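Local structure of RagB/SusD domain protein (Flavobacterium johnsoniae, 5J5U) at residues E346-G351 / G355-F360; V335-S340 / Y361-E366; L20-L25 / L81-D86. The protein binds chitin, probably as an outer-membrane SusD-like lipoprotein that helps a chitin-utilization system capture glycan chains. All coordinates share one frame; numbering follows the deposited sequence.

Contact 1: residues E346-G351 / G355-F360; sequences EAAYRG and GSAADF
The Phe360 ring meets Ala348 at its edge: CB of Ala348 lies near the ring plane, 4.1 Å from CD2 of Phe360. With its CG anti to the carbonyl carbon (chi1 -82°), Phe360 turns this edge toward the preceding helix. Another flat group, the Arg350 guanidinium, has Glu346 CG in plane at its edge and grips Glu346 side-on: NE and NH2 both reach OE2, which is tilted 15-17° from the guanidinium plane, with NH2 of Arg350 3.0 Å from OE2 of Glu346. Arg424 and Glu198 extend this into a chain of salt bridges. Across the contact the remainder is alanine against alanine, with Ala348 CB 3.8 Å from Ala357 CA and the backbones close enough for the two methyls to touch. Ala357 CB also abuts the start of Tyr349, 4.0 Å from its backbone N, while the phenol of Tyr349 runs away from the partner segment. No hydrogen bond crosses. Between Gly351, in a Schellman motif just after the first helix, and Ser356, at the N-cap of the next, lies the turn of a helical hairpin. Helix 399-410 touches Glu346, Tyr349 and Arg350, Leu394 from a loop touches Ala357, and Phe360 lies on Gln341, Leu344 and Ala345 of helix 337-349.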
loop_
_atom_site.group_PDB
_atom_site.type_symbol
_atom_site.label_atom_id
_atom_site.label_comp_id
_atom_site.label_asym_id
_atom_site.label_seq_id
_atom_site.Cartn_x
_atom_site.Cartn_y
_atom_site.Cartn_z
ATOM N N GLU A 346 -14.234 -1.975 9.808
ATOM C CA GLU A 346 -15.182 -1.703 8.730
ATOM C C GLU A 346 -16.154 -2.866 8.473
ATOM O O GLU A 346 -17.353 -2.648 8.294
ATOM C CB GLU A 346 -14.464 -1.349 7.425
ATOM C CG GLU A 346 -15.452 -1.095 6.278
ATOM C CD GLU A 346 -14.795 -0.713 4.952
ATOM O OE1 GLU A 346 -13.551 -0.761 4.845
ATOM O OE2 GLU A 346 -15.539 -0.386 4.012
ATOM N N ALA A 347 -15.654 -4.096 8.460
ATOM C CA ALA A 347 -16.528 -5.252 8.272
ATOM C C ALA A 347 -17.558 -5.368 9.421
ATOM O O ALA A 347 -18.719 -5.711 9.194
ATOM C CB ALA A 347 -15.710 -6.525 8.151
ATOM N N ALA A 348 -17.117 -5.090 10.645
ATOM C CA ALA A 348 -17.995 -5.090 11.809
ATOM C C ALA A 348 -19.124 -4.100 11.628
ATOM O O ALA A 348 -20.284 -4.438 11.842
ATOM C CB ALA A 348 -17.216 -4.752 13.072
ATOM N N TYR A 349 -18.774 -2.878 11.224
ATOM C CA TYR A 349 -19.765 -1.831 11.005
ATOM C C TYR A 349 -20.786 -2.205 9.943
ATOM O O TYR A 349 -21.880 -1.648 9.899
ATOM C CB TYR A 349 -19.079 -0.527 10.602
ATOM C CG TYR A 349 -20.038 0.539 10.136
ATOM C CD1 TYR A 349 -20.756 1.294 11.045
ATOM C CD2 TYR A 349 -20.237 0.778 8.788
ATOM C CE1 TYR A 349 -21.644 2.261 10.623
ATOM C CE2 TYR A 349 -21.121 1.743 8.359
ATOM C CZ TYR A 349 -21.819 2.481 9.285
ATOM O OH TYR A 349 -22.698 3.447 8.868
ATOM N N ARG A 350 -20.412 -3.131 9.070
ATOM C CA ARG A 350 -21.308 -3.625 8.036
ATOM C C ARG A 350 -22.080 -4.860 8.493
ATOM O O ARG A 350 -22.915 -5.384 7.764
ATOM C CB ARG A 350 -20.523 -3.944 6.764
ATOM C CG ARG A 350 -19.944 -2.729 6.060
ATOM C CD ARG A 350 -18.935 -3.162 5.011
ATOM N NE ARG A 350 -18.334 -2.023 4.331
ATOM C CZ ARG A 350 -18.765 -1.548 3.173
ATOM N NH1 ARG A 350 -19.805 -2.121 2.578
ATOM N NH2 ARG A 350 -18.153 -0.515 2.614
ATOM N N GLY A 351 -21.777 -5.341 9.690
ATOM C CA GLY A 351 -22.426 -6.531 10.199
ATOM C C GLY A 351 -21.925 -7.797 9.539
ATOM O O GLY A 351 -22.605 -8.827 9.552
ATOM N N GLY A 355 -18.641 -8.645 16.352
ATOM C CA GLY A 355 -17.916 -7.846 17.319
ATOM C C GLY A 355 -18.242 -6.373 17.297
ATOM O O GLY A 355 -19.128 -5.934 16.569
ATOM N N SER A 356 -17.513 -5.617 18.110
ATOM C CA SER A 356 -17.652 -4.169 18.178
ATOM C C SER A 356 -16.703 -3.451 17.216
ATOM O O SER A 356 -15.477 -3.623 17.283
ATOM C CB SER A 356 -17.397 -3.675 19.593
ATOM O OG SER A 356 -17.263 -2.263 19.608
ATOM N N ALA A 357 -17.274 -2.637 16.335
ATOM C CA ALA A 357 -16.473 -1.856 15.396
ATOM C C ALA A 357 -15.498 -0.938 16.146
ATOM O O ALA A 357 -14.328 -0.839 15.783
ATOM C CB ALA A 357 -17.384 -1.047 14.469
ATOM N N ALA A 358 -15.987 -0.320 17.219
ATOM C CA ALA A 358 -15.217 0.628 18.030
ATOM C C ALA A 358 -13.965 -0.001 18.640
ATOM O O ALA A 358 -12.901 0.637 18.692
ATOM C CB ALA A 358 -16.098 1.218 19.131
ATOM N N ASP A 359 -14.078 -1.254 19.074
ATOM C CA ASP A 359 -12.962 -1.919 19.732
ATOM C C ASP A 359 -11.879 -2.325 18.723
ATOM O O ASP A 359 -10.675 -2.127 18.955
ATOM C CB ASP A 359 -13.475 -3.155 20.478
ATOM C CG ASP A 359 -14.233 -2.801 21.754
ATOM O OD1 ASP A 359 -13.675 -2.088 22.621
ATOM O OD2 ASP A 359 -15.408 -3.213 21.874
ATOM N N PHE A 360 -12.319 -2.852 17.584
ATOM C CA PHE A 360 -11.430 -3.128 16.458
ATOM C C PHE A 360 -10.690 -1.856 16.018
ATOM O O PHE A 360 -9.488 -1.864 15.797
ATOM C CB PHE A 360 -12.225 -3.684 15.274
ATOM C CG PHE A 360 -12.525 -5.158 15.357
ATOM C CD1 PHE A 360 -11.514 -6.077 15.613
ATOM C CD2 PHE A 360 -13.818 -5.628 15.137
ATOM C CE1 PHE A 360 -11.782 -7.432 15.663
ATOM C CE2 PHE A 360 -14.096 -6.978 15.184
ATOM C CZ PHE A 360 -13.074 -7.885 15.455
#

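Contact 2: residues V335-S340 / Y361-E366; sequences VSYSES and YKKGVE
The backbones come unusually near at Ser338 and Gly364, whose CA atoms are 4.3 Å apart. Here helices 337-349 and 357-371 form an antiparallel helical hairpin, in keeping with the TPR-like helical framework of SusD proteins. The lack of a side chain on Gly364 suits this approach: a beta carbon would come to about 3.5 Å from Ser338 O. Ser338 uses the closeness. Its OG, pointing opposite the backbone N (chi1 172°), donates to Gly364 O at 2.9 Å, reaching the oxygen from above the carbonyl plane, 39° out of it. The same hydroxyl is hydrogen-bonded to Thr410 OG1, tying helix 399-410 into the junction. With an alanine here, Gly364 O would probably be left without this donor and Thr410 without its hydroxyl partner. On another flank of the helix, well apart from this bond, Tyr337 reaches across to the aliphatic part of Lys363, with OH of Tyr337 4.4 Å from CD of Lys363, a loose touch. Behind the contact Glu339 carries a salt bridge to Arg191. The start of the first helix is capped by a capping box of Ser336 and Glu339: Glu339 N donates to Ser336 OG at 2.8 Å, while the return bond from Ser336 N to Glu339 OE1 is long and weak.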
loop_
_atom_site.group_PDB
_atom_site.type_symbol
_atom_site.label_atom_id
_atom_site.label_comp_id
_atom_site.label_asym_id
_atom_site.label_seq_id
_atom_site.Cartn_x
_atom_site.Cartn_y
_atom_site.Cartn_z
ATOM N N VAL A 335 2.250 -5.751 4.998
ATOM C CA VAL A 335 0.918 -5.988 5.544
ATOM C C VAL A 335 0.988 -5.870 7.060
ATOM O O VAL A 335 1.957 -6.320 7.674
ATOM C CB VAL A 335 0.356 -7.373 5.153
ATOM C CG1 VAL A 335 -1.136 -7.406 5.394
ATOM C CG2 VAL A 335 0.706 -7.743 3.677
ATOM N N SER A 336 -0.038 -5.293 7.675
ATOM C CA SER A 336 0.099 -4.909 9.068
ATOM C C SER A 336 -1.051 -5.371 9.948
ATOM O O SER A 336 -2.141 -5.687 9.457
ATOM C CB SER A 336 0.235 -3.392 9.174
ATOM O OG SER A 336 -0.999 -2.757 8.904
ATOM N N TYR A 337 -0.786 -5.413 11.253
ATOM C CA TYR A 337 -1.806 -5.747 12.242
ATOM C C TYR A 337 -2.802 -4.595 12.362
ATOM O O TYR A 337 -4.027 -4.793 12.470
ATOM C CB TYR A 337 -1.159 -6.041 13.601
ATOM C CG TYR A 337 -2.167 -6.269 14.712
ATOM C CD1 TYR A 337 -3.040 -7.344 14.665
ATOM C CD2 TYR A 337 -2.239 -5.417 15.803
ATOM C CE1 TYR A 337 -3.959 -7.565 15.660
ATOM C CE2 TYR A 337 -3.164 -5.634 16.818
ATOM C CZ TYR A 337 -4.020 -6.713 16.734
ATOM O OH TYR A 337 -4.949 -6.951 17.718
ATOM N N SER A 338 -2.265 -3.382 12.303
ATOM C CA SER A 338 -3.090 -2.185 12.299
ATOM C C SER A 338 -4.115 -2.269 11.171
ATOM O O SER A 338 -5.313 -2.072 11.388
ATOM C CB SER A 338 -2.224 -0.931 12.154
ATOM O OG SER A 338 -3.031 0.223 11.961
ATOM N N GLU A 339 -3.637 -2.581 9.968
ATOM C CA GLU A 339 -4.526 -2.747 8.815
ATOM C C GLU A 339 -5.630 -3.783 9.072
ATOM O O GLU A 339 -6.794 -3.499 8.839
ATOM C CB GLU A 339 -3.720 -3.137 7.566
ATOM C CG GLU A 339 -4.539 -3.856 6.515
ATOM C CD GLU A 339 -3.728 -4.220 5.290
ATOM O OE1 GLU A 339 -2.483 -4.282 5.414
ATOM O OE2 GLU A 339 -4.340 -4.458 4.215
ATOM N N SER A 340 -5.262 -4.971 9.546
ATOM C CA SER A 340 -6.238 -6.045 9.751
ATOM C C SER A 340 -7.305 -5.610 10.738
ATOM O O SER A 340 -8.487 -5.895 10.546
ATOM C CB SER A 340 -5.565 -7.338 10.239
ATOM O OG SER A 340 -5.013 -7.199 11.540
ATOM N N TYR A 361 -11.437 -0.765 15.916
ATOM C CA TYR A 361 -10.894 0.531 15.540
ATOM C C TYR A 361 -9.793 0.972 16.503
ATOM O O TYR A 361 -8.697 1.379 16.070
ATOM C CB TYR A 361 -12.017 1.558 15.503
ATOM C CG TYR A 361 -11.595 2.951 15.110
ATOM C CD1 TYR A 361 -11.325 3.270 13.785
ATOM C CD2 TYR A 361 -11.520 3.968 16.060
ATOM C CE1 TYR A 361 -10.958 4.556 13.423
ATOM C CE2 TYR A 361 -11.157 5.248 15.714
ATOM C CZ TYR A 361 -10.875 5.542 14.399
ATOM O OH TYR A 361 -10.518 6.832 14.067
ATOM N N LYS A 362 -10.086 0.892 17.801
ATOM C CA LYS A 362 -9.137 1.311 18.825
ATOM C C LYS A 362 -7.859 0.502 18.724
ATOM O O LYS A 362 -6.749 1.061 18.742
ATOM C CB LYS A 362 -9.749 1.153 20.214
ATOM C CG LYS A 362 -10.851 2.161 20.523
ATOM C CD LYS A 362 -11.572 1.831 21.824
ATOM C CE LYS A 362 -12.528 2.934 22.217
ATOM N NZ LYS A 362 -13.088 2.678 23.573
ATOM N N LYS A 363 -8.019 -0.812 18.583
ATOM C CA LYS A 363 -6.864 -1.699 18.480
ATOM C C LYS A 363 -6.045 -1.373 17.224
ATOM O O LYS A 363 -4.806 -1.422 17.239
ATOM C CB LYS A 363 -7.315 -3.166 18.449
ATOM C CG LYS A 363 -7.895 -3.680 19.766
ATOM C CD LYS A 363 -8.506 -5.076 19.616
ATOM C CE LYS A 363 -9.353 -5.446 20.835
ATOM N NZ LYS A 363 -10.040 -6.769 20.711
ATOM N N GLY A 364 -6.741 -1.002 16.153
ATOM C CA GLY A 364 -6.080 -0.608 14.918
ATOM C C GLY A 364 -5.240 0.655 15.069
ATOM O O GLY A 364 -4.084 0.692 14.640
ATOM N N VAL A 365 -5.819 1.697 15.665
ATOM C CA VAL A 365 -5.096 2.951 15.846
ATOM C C VAL A 365 -3.865 2.768 16.734
ATOM O O VAL A 365 -2.775 3.300 16.440
ATOM C CB VAL A 365 -5.994 4.048 16.439
ATOM C CG1 VAL A 365 -5.176 5.297 16.674
ATOM C CG2 VAL A 365 -7.167 4.347 15.509
ATOM N N GLU A 366 -4.026 2.014 17.817
ATOM C CA GLU A 366 -2.879 1.773 18.689
ATOM C C GLU A 366 -1.794 0.990 17.948
ATOM O O GLU A 366 -0.591 1.305 18.035
ATOM C CB GLU A 366 -3.304 1.013 19.952
ATOM C CG GLU A 366 -2.133 0.409 20.722
ATOM C CD GLU A 366 -2.461 0.067 22.167
ATOM O OE1 GLU A 366 -3.654 0.092 22.552
ATOM O OE2 GLU A 366 -1.508 -0.223 22.922
#

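Contact 3: residues L20-L25 / L81-D86; sequences LTFTQL and LKNVVD
Phe22 is the first residue of 20-25 to bear on the other helix, and it does so through two neighbouring ring carbons: CD2 and CE2 of Phe22 both stand 3.6 Å from ND2 of Asn83. The two side chains cross at about a right angle, their ring and amide planes 48° apart, and the amide nitrogen comes to the ring obliquely. Phe22 CG lies opposite the backbone N (chi1 180°), which sends the ring toward helix 66-90, alongside the Asn83 amide. That amide is not spent on the ring: ND2 donates to Asn79 O, one turn back in the same helix. Helix 66-90 is kinked here, the backbone N of Lys82 and Asn83 having no bond to the preceding turn, and Asn79 O instead takes the side-chain N-H of Asn83. The helices, 16-29 and 66-90, pack antiparallel within the largely helical SusD fold, the axes of these two segments 9.3 Å apart and 148° between their N-to-C directions. Next in sequence, Thr23 points its side chain toward the partner. Its OG1 rests against the beta carbon of Asn83, 3.5 Å from Asn83 CB, as the two side chains slide past each other in opposite directions; the same oxygen has a weak hydrogen bond to Gln19 O in its own helix. Thr23 OG1 also borders Val84, 4.5 Å from Val84 CB. Met107 of helix 98-119 closes over this side, touching Thr23 and Val84, while Gln24, which does not touch 81-86, bonds through its amide to Asp171 and Leu172.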
loop_
_atom_site.group_PDB
_atom_site.type_symbol
_atom_site.label_atom_id
_atom_site.label_comp_id
_atom_site.label_asym_id
_atom_site.label_seq_id
_atom_site.Cartn_x
_atom_site.Cartn_y
_atom_site.Cartn_z
ATOM N N LEU A 20 12.667 -17.614 -3.772
ATOM C CA LEU A 20 11.776 -16.980 -2.818
ATOM C C LEU A 20 12.438 -15.728 -2.277
ATOM O O LEU A 20 11.816 -14.672 -2.267
ATOM C CB LEU A 20 11.404 -17.932 -1.672
ATOM C CG LEU A 20 10.525 -17.339 -0.553
ATOM C CD1 LEU A 20 9.315 -16.657 -1.118
ATOM C CD2 LEU A 20 10.100 -18.374 0.485
ATOM N N THR A 21 13.703 -15.851 -1.861
ATOM C CA THR A 21 14.489 -14.735 -1.304
ATOM C C THR A 21 14.598 -13.570 -2.301
ATOM O O THR A 21 14.459 -12.390 -1.937
ATOM C CB THR A 21 15.930 -15.210 -0.874
ATOM O OG1 THR A 21 15.845 -16.099 0.251
ATOM C CG2 THR A 21 16.838 -14.026 -0.500
ATOM N N PHE A 22 14.847 -13.914 -3.563
ATOM C CA PHE A 22 14.929 -12.914 -4.621
ATOM C C PHE A 22 13.586 -12.169 -4.773
ATOM O O PHE A 22 13.553 -10.941 -4.770
ATOM C CB PHE A 22 15.330 -13.580 -5.928
ATOM C CG PHE A 22 15.433 -12.648 -7.083
ATOM C CD1 PHE A 22 16.609 -11.952 -7.321
ATOM C CD2 PHE A 22 14.367 -12.476 -7.949
ATOM C CE1 PHE A 22 16.713 -11.095 -8.399
ATOM C CE2 PHE A 22 14.469 -11.628 -9.019
ATOM C CZ PHE A 22 15.639 -10.934 -9.249
ATOM N N THR A 23 12.483 -12.907 -4.869
ATOM C CA THR A 23 11.181 -12.284 -4.999
ATOM C C THR A 23 10.844 -11.367 -3.834
ATOM O O THR A 23 10.372 -10.227 -4.022
ATOM C CB THR A 23 10.085 -13.331 -5.125
ATOM O OG1 THR A 23 10.239 -14.003 -6.378
ATOM C CG2 THR A 23 8.710 -12.664 -5.095
ATOM N N GLN A 24 11.061 -11.880 -2.629
ATOM C CA GLN A 24 10.823 -11.099 -1.429
ATOM C C GLN A 24 11.650 -9.811 -1.456
ATOM O O GLN A 24 11.133 -8.734 -1.145
ATOM C CB GLN A 24 11.116 -11.917 -0.185
ATOM C CG GLN A 24 10.067 -12.987 0.063
ATOM C CD GLN A 24 10.277 -13.712 1.373
ATOM O OE1 GLN A 24 11.316 -13.558 2.012
ATOM N NE2 GLN A 24 9.292 -14.517 1.778
ATOM N N LEU A 25 12.901 -9.909 -1.887
ATOM C CA LEU A 25 13.735 -8.720 -1.967
ATOM C C LEU A 25 13.265 -7.755 -3.093
ATOM O O LEU A 25 13.344 -6.539 -2.947
ATOM C CB LEU A 25 15.209 -9.129 -2.148
ATOM C CG LEU A 25 15.933 -9.513 -0.832
ATOM C CD1 LEU A 25 17.300 -10.188 -1.050
ATOM C CD2 LEU A 25 16.071 -8.297 0.097
ATOM N N LEU A 81 6.989 -12.177 -11.079
ATOM C CA LEU A 81 5.934 -13.157 -11.313
ATOM C C LEU A 81 6.492 -14.497 -11.778
ATOM O O LEU A 81 6.065 -15.557 -11.309
ATOM C CB LEU A 81 4.941 -12.623 -12.324
ATOM C CG LEU A 81 3.696 -13.479 -12.481
ATOM C CD1 LEU A 81 2.851 -13.480 -11.212
ATOM C CD2 LEU A 81 2.915 -12.920 -13.652
ATOM N N LYS A 82 7.486 -14.436 -12.654
ATOM C CA LYS A 82 8.100 -15.627 -13.220
ATOM C C LYS A 82 8.799 -16.507 -12.184
ATOM O O LYS A 82 8.681 -17.733 -12.210
ATOM C CB LYS A 82 9.088 -15.202 -14.299
ATOM C CG LYS A 82 10.296 -16.101 -14.446
ATOM C CD LYS A 82 11.282 -15.491 -15.434
ATOM C CE LYS A 82 11.619 -14.048 -15.058
ATOM N NZ LYS A 82 12.108 -13.896 -13.655
ATOM N N ASN A 83 9.481 -15.883 -11.234
ATOM C CA ASN A 83 10.178 -16.651 -10.218
ATOM C C ASN A 83 9.210 -17.399 -9.342
ATOM O O ASN A 83 9.418 -18.577 -9.013
ATOM C CB ASN A 83 11.048 -15.747 -9.352
ATOM C CG ASN A 83 12.436 -15.608 -9.898
ATOM O OD1 ASN A 83 13.240 -16.534 -9.811
ATOM N ND2 ASN A 83 12.721 -14.463 -10.505
ATOM N N VAL A 84 8.149 -16.705 -8.954
ATOM C CA VAL A 84 7.232 -17.265 -7.989
ATOM C C VAL A 84 6.379 -18.349 -8.679
ATOM O O VAL A 84 5.990 -19.352 -8.046
ATOM C CB VAL A 84 6.404 -16.153 -7.334
ATOM C CG1 VAL A 84 5.360 -15.612 -8.296
ATOM C CG2 VAL A 84 5.785 -16.661 -6.057
ATOM N N VAL A 85 6.138 -18.178 -9.986
ATOM C CA VAL A 85 5.535 -19.246 -10.784
ATOM C C VAL A 85 6.442 -20.495 -10.827
ATOM O O VAL A 85 5.978 -21.621 -10.608
ATOM C CB VAL A 85 5.227 -18.784 -12.210
ATOM C CG1 VAL A 85 4.924 -19.986 -13.108
ATOM C CG2 VAL A 85 4.019 -17.864 -12.185
ATOM N N ASP A 86 7.734 -20.290 -11.072
ATOM C CA ASP A 86 8.690 -21.411 -11.075
ATOM C C ASP A 86 8.786 -22.125 -9.721
ATOM O O ASP A 86 8.904 -23.358 -9.678
ATOM C CB ASP A 86 10.080 -20.937 -11.483
ATOM C CG ASP A 86 10.232 -20.828 -12.977
ATOM O OD1 ASP A 86 9.502 -21.552 -13.707
ATOM O OD2 ASP A 86 11.070 -20.004 -13.422
#

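Contacts 1 and 2 hold the same pair of helices, 337-349 and 357-371, with centres 13 Å apart. Contact 1 is at the surface, by the connecting turn, and joins the helices through alanine methyls and a phenylalanine ring edge; contact 2 lies deeper, partly buried, and joins them through a hydroxyl-to-carbonyl bond where the backbones come close at a glycine. Contact 3 belongs to a different pair, 16-29 and 66-90, about 28 Å from contact 2 between centres and 36 Å from contact 1. Also partly buried, it relies on van der Waals touch between polar and aromatic side chains, their polar atoms bonded mainly within their own helices.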